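Local coordinates for protein putative MAR1 (Leishmania donovani, PDB 1X9G) that is of unknown function but belongs to the isochorismatase superfamily and has been put forward as a putative ribonuclease, at residues Val45-Ala50 with Pro77-Pro82; Lys20-Cys25 with Lys61-Glu66; Pro138-Gly143 with Ile166-Ser171; Glu66-Gly71 with Glu89-Ser94. One frame throughout, in Å; residues are numbered along the deposited sequence.

Overall arrangement
Starting from the N terminus, contact 2 opens first, with 20-25, and closes at 61-66 once helix 39-55 has been passed, pairing the two strands of a beta-alpha-beta unit. Contact 1 opens on that helix and closes at 77-82, so it crosses contact 2; it also crosses contact 4, which begins at Glu-66, the residue it shares with contact 2, and closes at 89-94. Together these three tie one half of the parallel sheet to its connecting helix and loop. Contact 3 follows in series, joining 138-143 to 166-171 at the opposite edge of the sheet. No contact nests inside another; contacts 3 and 4 lie on opposite sides of the chain's centre, their centres about 23 Å apart.

Contact 1 (Val45-Ala50 with Pro77-Pro82); sequences VANRLA and PEITLP
Asn-47 reaches out from its helix to meet the backbone of Glu-78 and Thr-80 with both ends of one amide, an instructive case of a side chain standing in for a peptide group. With CG beside the backbone N (chi1 -67°), the amide is held out against the loop. Asn-47 OD1 accepts the Thr-80 N-H, with OD1 to N 3.3 Å and the donor lying in the carbonyl plane. On the other branch Asn-47 ND2 donates to Glu-78 O at 3.3 Å, and that oxygen sits almost within the Asn-47 amide plane. The Glu-78 side chain crosses that of Asn-47 at about a right angle, its carboxylate turned 68° from the amide, and Glu-78 OE2 adds a weak bond to Asn-47 ND2 at 3.2 Å. Two hydrogen bonds, on different atoms, fix the rotation of the amide. Flanking it, the methyl of Ala-46 packs on Ile-79, CB to CG1 3.9 Å. One turn further on, Ala-50 CB lies 4.3 Å from Pro-82 CG. Arg-51 holds the same loop through Thr-80 O. A loop is thereby laid along helix 39-55, the connecting helix of a beta-alpha-beta crossover in the alpha/beta fold of the isochorismatase family.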
loop_
_atom_site.group_PDB
_atom_site.type_symbol
_atom_site.label_atom_id
_atom_site.label_comp_id
_atom_site.label_asym_id
_atom_site.label_seq_id
_atom_site.Cartn_x
_atom_site.Cartn_y
_atom_site.Cartn_z
ATOM N N VAL A 45 3.894 20.659 14.771
ATOM C CA VAL A 45 4.863 19.572 14.763
ATOM C C VAL A 45 6.245 20.194 14.781
ATOM O O VAL A 45 7.146 19.689 15.449
ATOM C CB VAL A 45 4.664 18.611 13.511
ATOM C CG1 VAL A 45 5.849 17.703 13.285
ATOM C CG2 VAL A 45 3.418 17.780 13.662
ATOM N N ALA A 46 6.410 21.278 14.040
ATOM C CA ALA A 46 7.645 22.086 14.059
ATOM C C ALA A 46 7.976 22.564 15.456
ATOM O O ALA A 46 9.103 22.368 15.916
ATOM C CB ALA A 46 7.541 23.281 13.114
ATOM N N ASN A 47 6.985 23.133 16.145
ATOM C CA ASN A 47 7.143 23.461 17.585
ATOM C C ASN A 47 7.438 22.228 18.424
ATOM O O ASN A 47 8.436 22.245 19.133
ATOM C CB ASN A 47 5.947 24.224 18.179
ATOM C CG ASN A 47 5.792 25.634 17.600
ATOM O OD1 ASN A 47 6.775 26.370 17.403
ATOM N ND2 ASN A 47 4.539 26.020 17.335
ATOM N N ARG A 48 6.620 21.160 18.310
ATOM C CA ARG A 48 6.849 19.892 19.058
ATOM C C ARG A 48 8.272 19.341 19.000
ATOM O O ARG A 48 8.855 19.036 20.041
ATOM C CB ARG A 48 5.855 18.779 18.678
ATOM C CG ARG A 48 6.138 17.421 19.372
ATOM C CD ARG A 48 5.012 16.343 19.118
ATOM N NE ARG A 48 3.895 16.490 20.066
ATOM C CZ ARG A 48 2.696 15.919 19.939
ATOM N NH1 ARG A 48 2.421 15.113 18.904
ATOM N NH2 ARG A 48 1.759 16.136 20.863
ATOM N N LEU A 49 8.815 19.210 17.789
ATOM C CA LEU A 49 10.206 18.747 17.583
ATOM C C LEU A 49 11.238 19.794 18.018
ATOM O O LEU A 49 12.428 19.468 18.176
ATOM C CB LEU A 49 10.440 18.352 16.106
ATOM C CG LEU A 49 9.916 16.990 15.580
ATOM C CD1 LEU A 49 10.503 15.796 16.353
ATOM C CD2 LEU A 49 8.434 16.909 15.683
ATOM N N ALA A 50 10.788 21.046 18.161
ATOM C CA ALA A 50 11.680 22.148 18.526
ATOM C C ALA A 50 11.946 22.000 19.986
ATOM O O ALA A 50 13.104 21.943 20.388
ATOM C CB ALA A 50 11.060 23.528 18.214
ATOM N N PRO A 77 6.205 33.268 11.964
ATOM C CA PRO A 77 6.548 33.593 13.362
ATOM C C PRO A 77 6.044 32.598 14.393
ATOM O O PRO A 77 6.760 32.294 15.344
ATOM C CB PRO A 77 5.875 34.968 13.593
ATOM C CG PRO A 77 4.932 35.147 12.475
ATOM C CD PRO A 77 5.508 34.400 11.318
ATOM N N GLU A 78 4.824 32.104 14.217
ATOM C CA GLU A 78 4.272 31.139 15.154
ATOM C C GLU A 78 5.177 29.887 15.379
ATOM O O GLU A 78 4.968 29.123 16.324
ATOM C CB GLU A 78 2.800 30.846 14.792
ATOM C CG GLU A 78 2.207 29.503 15.277
ATOM C CD GLU A 78 1.990 29.385 16.806
ATOM O OE1 GLU A 78 1.060 30.051 17.328
ATOM O OE2 GLU A 78 2.707 28.589 17.473
ATOM N N ILE A 79 6.220 29.701 14.566
ATOM C CA ILE A 79 7.286 28.769 14.961
ATOM C C ILE A 79 8.418 29.464 15.770
ATOM O O ILE A 79 9.218 30.260 15.226
ATOM C CB ILE A 79 7.893 27.957 13.781
ATOM C CG1 ILE A 79 6.821 27.109 13.096
ATOM C CG2 ILE A 79 9.015 27.027 14.282
ATOM C CD1 ILE A 79 7.065 26.872 11.599
ATOM N N THR A 80 8.482 29.123 17.058
ATOM C CA THR A 80 9.557 29.563 17.917
ATOM C C THR A 80 10.757 28.626 17.888
ATOM O O THR A 80 10.883 27.707 18.688
ATOM C CB THR A 80 9.100 29.917 19.351
ATOM O OG1 THR A 80 7.802 29.369 19.606
ATOM C CG2 THR A 80 9.039 31.479 19.498
ATOM N N LEU A 81 11.624 28.905 16.921
ATOM C CA LEU A 81 12.921 28.271 16.732
ATOM C C LEU A 81 13.762 28.147 18.000
ATOM O O LEU A 81 13.743 29.049 18.852
ATOM C CB LEU A 81 13.734 29.092 15.714
ATOM C CG LEU A 81 13.348 29.116 14.232
ATOM C CD1 LEU A 81 12.737 27.745 13.839
ATOM C CD2 LEU A 81 12.425 30.295 13.887
ATOM N N PRO A 82 14.536 27.053 18.113
ATOM C CA PRO A 82 15.529 26.947 19.180
ATOM C C PRO A 82 16.696 27.905 18.901
ATOM O O PRO A 82 16.950 28.228 17.736
ATOM C CB PRO A 82 16.002 25.488 19.083
ATOM C CG PRO A 82 15.114 24.813 18.111
ATOM C CD PRO A 82 14.532 25.867 17.244
#

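Contact 2 (Lys20-Cys25 with Lys61-Glu66)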
loop_
_atom_site.group_PDB
_atom_site.type_symbol
_atom_site.label_atom_id
_atom_site.label_comp_id
_atom_site.label_asym_id
_atom_site.label_seq_id
_atom_site.Cartn_x
_atom_site.Cartn_y
_atom_site.Cartn_z
ATOM N N LYS A 20 23.304 10.605 16.181
ATOM C CA LYS A 20 22.757 11.956 16.058
ATOM C C LYS A 20 21.561 11.953 15.112
ATOM O O LYS A 20 21.505 11.166 14.171
ATOM C CB LYS A 20 23.793 12.965 15.516
ATOM C CG LYS A 20 25.147 12.985 16.206
ATOM C CD LYS A 20 25.904 14.277 15.910
ATOM C CE LYS A 20 26.917 14.666 17.046
ATOM N NZ LYS A 20 26.439 15.785 17.963
ATOM N N THR A 21 20.632 12.871 15.359
ATOM C CA THR A 21 19.431 13.067 14.575
ATOM C C THR A 21 19.287 14.537 14.223
ATOM O O THR A 21 19.318 15.385 15.111
ATOM C CB THR A 21 18.183 12.717 15.408
ATOM O OG1 THR A 21 18.161 11.312 15.676
ATOM C CG2 THR A 21 16.889 13.149 14.662
ATOM N N ALA A 22 19.113 14.847 12.941
ATOM C CA ALA A 22 18.701 16.202 12.542
ATOM C C ALA A 22 17.184 16.280 12.393
ATOM O O ALA A 22 16.557 15.435 11.713
ATOM C CB ALA A 22 19.416 16.682 11.238
ATOM N N PHE A 23 16.606 17.261 13.083
ATOM C CA PHE A 23 15.289 17.765 12.782
ATOM C C PHE A 23 15.396 18.787 11.651
ATOM O O PHE A 23 16.158 19.748 11.716
ATOM C CB PHE A 23 14.627 18.348 14.030
ATOM C CG PHE A 23 14.553 17.368 15.195
ATOM C CD1 PHE A 23 15.028 17.721 16.445
ATOM C CD2 PHE A 23 14.004 16.091 15.029
ATOM C CE1 PHE A 23 14.964 16.812 17.537
ATOM C CE2 PHE A 23 13.935 15.183 16.105
ATOM C CZ PHE A 23 14.425 15.553 17.372
ATOM N N LEU A 24 14.650 18.537 10.583
ATOM C CA LEU A 24 14.740 19.344 9.382
ATOM C C LEU A 24 13.396 19.962 9.111
ATOM O O LEU A 24 12.449 19.251 8.768
ATOM C CB LEU A 24 15.180 18.470 8.227
ATOM C CG LEU A 24 15.516 19.136 6.922
ATOM C CD1 LEU A 24 16.195 20.495 7.185
ATOM C CD2 LEU A 24 16.378 18.175 6.034
ATOM N N CYS A 25 13.319 21.283 9.272
ATOM C CA CYS A 25 12.058 21.992 9.215
ATOM C C CYS A 25 11.933 22.671 7.858
ATOM O O CYS A 25 12.586 23.699 7.593
ATOM C CB CYS A 25 11.966 22.999 10.353
ATOM S SG CYS A 25 10.495 24.041 10.223
ATOM N N LYS A 61 20.514 18.080 16.175
ATOM C CA LYS A 61 20.532 19.408 15.568
ATOM C C LYS A 61 19.131 19.782 15.056
ATOM O O LYS A 61 18.284 18.901 14.811
ATOM C CB LYS A 61 21.510 19.441 14.386
ATOM C CG LYS A 61 22.859 18.772 14.712
ATOM C CD LYS A 61 23.667 18.685 13.251
ATOM C CE LYS A 61 25.130 17.984 13.868
ATOM N NZ LYS A 61 26.016 17.850 12.622
ATOM N N TYR A 62 18.897 21.079 14.867
ATOM C CA TYR A 62 17.621 21.545 14.324
ATOM C C TYR A 62 17.875 22.508 13.163
ATOM O O TYR A 62 18.667 23.448 13.279
ATOM C CB TYR A 62 16.816 22.201 15.433
ATOM C CG TYR A 62 15.356 22.381 15.139
ATOM C CD1 TYR A 62 14.400 21.540 15.730
ATOM C CD2 TYR A 62 14.909 23.405 14.269
ATOM C CE1 TYR A 62 13.051 21.696 15.471
ATOM C CE2 TYR A 62 13.555 23.579 14.008
ATOM C CZ TYR A 62 12.638 22.720 14.615
ATOM O OH TYR A 62 11.305 22.891 14.377
ATOM N N ILE A 63 17.208 22.279 12.037
ATOM C CA ILE A 63 17.564 22.937 10.783
ATOM C C ILE A 63 16.302 23.495 10.085
ATOM O O ILE A 63 15.297 22.808 9.950
ATOM C CB ILE A 63 18.402 21.973 9.870
ATOM C CG1 ILE A 63 19.630 21.441 10.623
ATOM C CG2 ILE A 63 18.795 22.611 8.515
ATOM C CD1 ILE A 63 20.397 20.361 9.862
ATOM N N VAL A 64 16.353 24.750 9.673
ATOM C CA VAL A 64 15.234 25.423 9.044
ATOM C C VAL A 64 15.782 25.811 7.696
ATOM O O VAL A 64 16.834 26.437 7.614
ATOM C CB VAL A 64 14.868 26.720 9.813
ATOM C CG1 VAL A 64 13.771 27.501 9.129
ATOM C CG2 VAL A 64 14.501 26.406 11.284
ATOM N N THR A 65 15.100 25.407 6.629
ATOM C CA THR A 65 15.401 25.968 5.309
ATOM C C THR A 65 14.263 26.919 4.949
ATOM O O THR A 65 13.084 26.630 5.237
ATOM C CB THR A 65 15.519 24.888 4.209
ATOM O OG1 THR A 65 14.240 24.304 4.023
ATOM C CG2 THR A 65 16.467 23.805 4.592
ATOM N N GLU A 66 14.613 28.063 4.348
ATOM C CA GLU A 66 13.621 28.923 3.719
ATOM C C GLU A 66 13.977 28.950 2.256
ATOM O O GLU A 66 15.135 29.170 1.892
ATOM C CB GLU A 66 13.639 30.364 4.225
ATOM C CG GLU A 66 14.101 30.624 5.646
ATOM C CD GLU A 66 13.716 32.013 6.117
ATOM O OE1 GLU A 66 14.317 33.008 5.643
ATOM O OE2 GLU A 66 12.794 32.112 6.950
#
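The Lys-20 side chain crosses that of Lys-61, Lys-20 CD to Lys-61 CE 4.3 Å, while the Lys-61 ammonium turns to a salt bridge with Asp-106. From here the two strands pair in parallel, each second residue of one binding the other through both N and O. Thr-21 O receives a weak bond from Lys-61 N. Ala-22 then sets its CB 4.0 Å from Ile-63 CD1. Phe-23 is gripped at both backbone ends, its N-H going to Lys-61 O and Phe-23 O accepting from Ile-63 N at 2.8 Å. Its side chain crosses that of Tyr-62 at about a right angle, Phe-23 CB meeting Tyr-62 CD1 at 3.6 Å. Leu-24, with CG anti to the backbone N (chi1 -172°), brings CD1 to 3.6 Å from Ile-63 CG2. Cys-25 N donates to Ile-63 O and Cys-25 O accepts from Thr-65 N at 3.2 Å; Cys-25 CB approaches Tyr-62 CE2 at 4.0 Å. Helix 39-55, which links the strands, covers the face bearing Phe-23 and Tyr-62, with Leu-49, Leu-52 and His-53 on it and Ala-46 O bound to the tyrosine hydroxyl. In the parallel sheet, strand 21-26 lies between 60-67 and 109-115.

Contact 3 (Pro138-Gly143 with Ile166-Ser171); sequences PKDGLG and ITTSES
Asp-140 points its carboxylate at the start of a helix, where Ser-169 receives it, and the side chain can be followed atom by atom. Asp-140 CB comes first, 3.8 Å from Ser-169 N and 4.1 Å from Thr-168 CB. The bond to CG is turned off the staggered positions (chi1 -129°), which leaves the carboxylate with one face turned toward the Ser-169 N-H. Asp-140 CG passes 3.8 Å from Ser-169 N, and OD2 then takes up the contact. Ser-169 N donates to Asp-140 OD2 at 3.3 Å, approaching from above the carboxylate plane. Ser-169 OG donates to the same Asp-140 OD2, modelled at only 2.4 Å, a length too short to trust. Arg-48 also bonds that hydroxyl. The positive guanidinium and the helix N-terminus would both be expected to favour a charged carboxylate at this buried site.

Next to the acid the backbones join directly. Lys-139 N donates to Thr-167 O at 3.0 Å, the last bond of a parallel pairing, and Lys-139 CB rests 3.8 Å from Ile-166 CG2. Pro-138 CB packs 3.5 Å from Ser-169 N. Thr-168, the N-cap residue, turns its hydroxyl to Asp-149 of the second subunit, and His-118 of that subunit binds Glu-170. In this beta-alpha-beta unit, closed through helix 147-158, the C-terminal end of strand 164-167 meets the middle of strand 134-143, at Pro-138 and Lys-139; helix 169-176 starts directly beyond, with Val-45 of helix 39-55 packed on Pro-138, Asp-140 and Ser-169.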
loop_
_atom_site.group_PDB
_atom_site.type_symbol
_atom_site.label_atom_id
_atom_site.label_comp_id
_atom_site.label_asym_id
_atom_site.label_seq_id
_atom_site.Cartn_x
_atom_site.Cartn_y
_atom_site.Cartn_z
ATOM N N PRO A 138 7.096 12.549 10.164
ATOM C CA PRO A 138 5.786 12.558 10.800
ATOM C C PRO A 138 4.755 13.064 9.813
ATOM O O PRO A 138 4.790 14.264 9.490
ATOM C CB PRO A 138 5.963 13.582 11.920
ATOM C CG PRO A 138 6.952 14.591 11.323
ATOM C CD PRO A 138 7.894 13.756 10.493
ATOM N N LYS A 139 3.861 12.183 9.351
ATOM C CA LYS A 139 2.805 12.541 8.384
ATOM C C LYS A 139 1.924 13.672 8.872
ATOM O O LYS A 139 1.330 14.431 8.098
ATOM C CB LYS A 139 1.917 11.338 8.088
ATOM C CG LYS A 139 0.977 11.593 6.914
ATOM C CD LYS A 139 0.211 10.320 6.560
ATOM C CE LYS A 139 -1.176 10.628 6.099
ATOM N NZ LYS A 139 -1.511 9.603 5.055
ATOM N N ASP A 140 1.760 13.639 10.173
ATOM C CA ASP A 140 1.454 14.703 11.064
ATOM C C ASP A 140 1.817 16.142 10.668
ATOM O O ASP A 140 1.005 17.071 10.787
ATOM C CB ASP A 140 2.267 14.335 12.325
ATOM C CG ASP A 140 1.440 14.367 13.473
ATOM O OD1 ASP A 140 0.242 14.451 13.181
ATOM O OD2 ASP A 140 1.885 14.338 14.621
ATOM N N GLY A 141 3.071 16.321 10.268
ATOM C CA GLY A 141 3.648 17.618 9.995
ATOM C C GLY A 141 4.075 17.694 8.541
ATOM O O GLY A 141 5.097 18.313 8.217
ATOM N N LEU A 142 3.297 17.052 7.670
ATOM C CA LEU A 142 3.446 17.231 6.219
ATOM C C LEU A 142 2.155 17.760 5.592
ATOM O O LEU A 142 1.052 17.586 6.153
ATOM C CB LEU A 142 3.897 15.953 5.511
ATOM C CG LEU A 142 5.118 15.135 5.956
ATOM C CD1 LEU A 142 5.016 13.682 5.423
ATOM C CD2 LEU A 142 6.494 15.793 5.650
ATOM N N GLY A 143 2.315 18.472 4.464
ATOM C CA GLY A 143 1.175 18.958 3.673
ATOM C C GLY A 143 1.513 19.360 2.236
ATOM O O GLY A 143 2.670 19.569 1.900
ATOM N N ILE A 166 7.391 6.414 7.526
ATOM C CA ILE A 166 6.381 7.422 7.754
ATOM C C ILE A 166 5.553 6.996 8.940
ATOM O O ILE A 166 4.922 5.928 8.922
ATOM C CB ILE A 166 5.502 7.661 6.485
ATOM C CG1 ILE A 166 6.393 8.104 5.314
ATOM C CG2 ILE A 166 4.424 8.771 6.707
ATOM C CD1 ILE A 166 5.666 8.125 4.050
ATOM N N THR A 167 5.577 7.800 9.996
ATOM C CA THR A 167 4.700 7.525 11.146
ATOM C C THR A 167 4.047 8.858 11.509
ATOM O O THR A 167 3.463 9.503 10.652
ATOM C CB THR A 167 5.450 6.871 12.351
ATOM O OG1 THR A 167 6.686 7.581 12.584
ATOM C CG2 THR A 167 5.752 5.343 12.109
ATOM N N THR A 168 4.174 9.274 12.766
ATOM C CA THR A 168 3.656 10.538 13.230
ATOM C C THR A 168 4.570 10.997 14.318
ATOM O O THR A 168 5.407 10.236 14.792
ATOM C CB THR A 168 2.185 10.461 13.779
ATOM O OG1 THR A 168 2.091 9.448 14.781
ATOM C CG2 THR A 168 1.170 10.144 12.691
ATOM N N SER A 169 4.395 12.245 14.729
ATOM C CA SER A 169 5.174 12.855 15.819
ATOM C C SER A 169 5.008 12.206 17.182
ATOM O O SER A 169 5.979 12.121 17.919
ATOM C CB SER A 169 4.970 14.385 15.875
ATOM O OG SER A 169 3.640 14.762 16.234
ATOM N N GLU A 170 3.823 11.709 17.532
ATOM C CA GLU A 170 3.744 10.996 18.804
ATOM C C GLU A 170 4.484 9.679 18.691
ATOM O O GLU A 170 5.279 9.360 19.533
ATOM C CB GLU A 170 2.313 10.854 19.346
ATOM C CG GLU A 170 2.143 9.787 20.395
ATOM C CD GLU A 170 0.803 9.867 21.119
ATOM O OE1 GLU A 170 0.575 10.952 21.681
ATOM O OE2 GLU A 170 -0.002 8.868 21.165
ATOM N N SER A 171 4.296 8.945 17.607
ATOM C CA SER A 171 5.057 7.696 17.416
ATOM C C SER A 171 6.535 7.951 17.524
ATOM O O SER A 171 7.234 7.217 18.157
ATOM C CB SER A 171 4.819 7.124 16.015
ATOM O OG SER A 171 5.157 5.741 16.006
#

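Contact 4 (Glu66-Gly71 with Glu89-Ser94)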
loop_
_atom_site.group_PDB
_atom_site.type_symbol
_atom_site.label_atom_id
_atom_site.label_comp_id
_atom_site.label_asym_id
_atom_site.label_seq_id
_atom_site.Cartn_x
_atom_site.Cartn_y
_atom_site.Cartn_z
ATOM N N GLU A 66 14.613 28.063 4.348
ATOM C CA GLU A 66 13.621 28.923 3.719
ATOM C C GLU A 66 13.977 28.950 2.256
ATOM O O GLU A 66 15.135 29.170 1.892
ATOM C CB GLU A 66 13.639 30.364 4.225
ATOM C CG GLU A 66 14.101 30.624 5.646
ATOM C CD GLU A 66 13.716 32.013 6.117
ATOM O OE1 GLU A 66 14.317 33.008 5.643
ATOM O OE2 GLU A 66 12.794 32.112 6.950
ATOM N N HIS A 67 12.956 28.765 1.432
ATOM C CA HIS A 67 13.080 28.688 -0.006
ATOM C C HIS A 67 12.695 30.023 -0.608
ATOM O O HIS A 67 11.633 30.551 -0.292
ATOM C CB HIS A 67 12.099 27.638 -0.522
ATOM C CG HIS A 67 12.231 27.368 -1.976
ATOM N ND1 HIS A 67 13.147 26.469 -2.480
ATOM C CD2 HIS A 67 11.580 27.893 -3.041
ATOM C CE1 HIS A 67 13.037 26.433 -3.794
ATOM N NE2 HIS A 67 12.102 27.296 -4.160
ATOM N N TYR A 68 13.552 30.537 -1.493
ATOM C CA TYR A 68 13.454 31.898 -2.058
ATOM C C TYR A 68 12.705 32.879 -1.131
ATOM O O TYR A 68 11.617 33.345 -1.464
ATOM C CB TYR A 68 12.822 31.829 -3.439
ATOM C CG TYR A 68 12.991 33.064 -4.292
ATOM C CD1 TYR A 68 11.871 33.827 -4.680
ATOM C CD2 TYR A 68 14.258 33.471 -4.729
ATOM C CE1 TYR A 68 12.009 34.967 -5.468
ATOM C CE2 TYR A 68 14.406 34.623 -5.515
ATOM C CZ TYR A 68 13.276 35.358 -5.883
ATOM O OH TYR A 68 13.414 36.477 -6.680
ATOM N N PRO A 69 13.298 33.173 0.051
ATOM C CA PRO A 69 12.598 33.888 1.142
ATOM C C PRO A 69 11.972 35.246 0.756
ATOM O O PRO A 69 10.753 35.416 0.877
ATOM C CB PRO A 69 13.678 34.091 2.211
ATOM C CG PRO A 69 14.796 33.240 1.822
ATOM C CD PRO A 69 14.691 32.836 0.402
ATOM N N LYS A 70 12.800 36.188 0.298
ATOM C CA LYS A 70 12.353 37.552 -0.030
ATOM C C LYS A 70 11.198 37.578 -1.050
ATOM O O LYS A 70 10.197 38.274 -0.844
ATOM C CB LYS A 70 13.541 38.429 -0.484
ATOM C CG LYS A 70 13.154 39.782 -1.105
ATOM C CD LYS A 70 12.678 40.830 -0.061
ATOM C CE LYS A 70 12.140 42.125 -0.746
ATOM N NZ LYS A 70 10.819 41.934 -1.434
ATOM N N GLY A 71 11.333 36.812 -2.131
ATOM C CA GLY A 71 10.263 36.695 -3.116
ATOM C C GLY A 71 9.125 35.825 -2.618
ATOM O O GLY A 71 9.021 34.654 -3.007
ATOM N N GLU A 89 18.973 29.067 3.531
ATOM C CA GLU A 89 18.106 29.607 2.468
ATOM C C GLU A 89 18.528 28.997 1.145
ATOM O O GLU A 89 19.708 28.710 0.926
ATOM C CB GLU A 89 18.219 31.147 2.388
ATOM C CG GLU A 89 17.680 31.932 3.624
ATOM C CD GLU A 89 17.980 33.477 3.576
ATOM O OE1 GLU A 89 17.801 34.111 2.506
ATOM O OE2 GLU A 89 18.400 34.054 4.618
ATOM N N LYS A 90 17.587 28.802 0.237
ATOM C CA LYS A 90 17.977 28.223 -1.042
ATOM C C LYS A 90 16.975 28.385 -2.140
ATOM O O LYS A 90 15.879 28.903 -1.941
ATOM C CB LYS A 90 18.289 26.736 -0.894
ATOM C CG LYS A 90 17.405 25.977 0.108
ATOM C CD LYS A 90 15.966 25.791 -0.324
ATOM C CE LYS A 90 15.428 24.471 0.308
ATOM N NZ LYS A 90 13.991 24.223 -0.026
ATOM N N THR A 91 17.369 27.926 -3.314
ATOM C CA THR A 91 16.457 27.893 -4.448
ATOM C C THR A 91 16.269 26.428 -4.968
ATOM O O THR A 91 15.249 26.092 -5.577
ATOM C CB THR A 91 16.933 28.884 -5.513
ATOM O OG1 THR A 91 18.309 28.610 -5.831
ATOM C CG2 THR A 91 16.847 30.333 -4.957
ATOM N N ARG A 92 17.244 25.565 -4.676
ATOM C CA ARG A 92 17.121 24.131 -4.873
ATOM C C ARG A 92 15.810 23.625 -4.237
ATOM O O ARG A 92 15.471 24.040 -3.111
ATOM C CB ARG A 92 18.353 23.445 -4.296
ATOM C CG ARG A 92 18.327 21.939 -4.274
ATOM C CD ARG A 92 19.681 21.401 -4.654
ATOM N NE ARG A 92 19.678 21.072 -6.081
ATOM C CZ ARG A 92 19.937 19.870 -6.593
ATOM N NH1 ARG A 92 20.239 18.844 -5.797
ATOM N NH2 ARG A 92 19.909 19.700 -7.913
ATOM N N PHE A 93 15.048 22.788 -4.966
ATOM C CA PHE A 93 13.766 22.287 -4.418
ATOM C C PHE A 93 14.050 21.385 -3.231
ATOM O O PHE A 93 13.418 21.511 -2.184
ATOM C CB PHE A 93 12.856 21.629 -5.459
ATOM C CG PHE A 93 12.418 22.555 -6.538
ATOM C CD1 PHE A 93 12.489 22.172 -7.878
ATOM C CD2 PHE A 93 11.971 23.849 -6.223
ATOM C CE1 PHE A 93 12.091 23.065 -8.906
ATOM C CE2 PHE A 93 11.590 24.763 -7.239
ATOM C CZ PHE A 93 11.643 24.351 -8.591
ATOM N N SER A 94 15.053 20.532 -3.377
ATOM C CA SER A 94 15.580 19.781 -2.254
ATOM C C SER A 94 16.423 20.568 -1.256
ATOM O O SER A 94 17.322 21.328 -1.659
ATOM C CB SER A 94 16.470 18.691 -2.773
ATOM O OG SER A 94 17.106 18.116 -1.670
#
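His-67 lays one face of its imidazole against the carbonyl oxygen of Lys-90, with His-67 CG 4.0 Å from Lys-90 O. At the edge of the ring, near its plane, lies the carbonyl of Arg-92. The phenyl ring of Phe-93 lies alongside; the two rings touch only at their margins, with no stacking, their centroids 5.8 Å apart and planes inclined by 27°. The Tyr-68 ring is approached obliquely by Thr-91, whose CG2 comes to 4.1 Å from Tyr-68 CD2. CG of His-67 stands anti to the backbone N (chi1 -174°), carrying the imidazole across the lysine side chain at roughly a right angle. Lys-90 NZ makes a weak bond to His-67 ND1 at 3.4 Å, but its salt bridge is with Asp-27. Isochorismatase-family enzymes commonly use an Asp-Lys-Cys triad at the C-terminal edge of a parallel sheet, and the pairing of Asp-27 with Lys-90 is consistent with two of its members. The strands that carry these residues, 60-67 and 86-90, run parallel: Lys-90 N donates to Glu-66 O, and Tyr-68 N to Lys-90 O at 2.9 Å with a nearly straight N-H...O (167°). Glu-66 and Glu-89 lie side by side, Glu-66 OE1 4.3 Å from Glu-89 OE2. The two like charges probably repel weakly at this distance; Glu-66 OE2 accepts from Ile-75 N. Glu-89 CG also packs 3.6 Å from Pro-69 CG. Thr-91 OG1 bonds Asp-179 of the third subunit, whose Leu-174 packs on Phe-93.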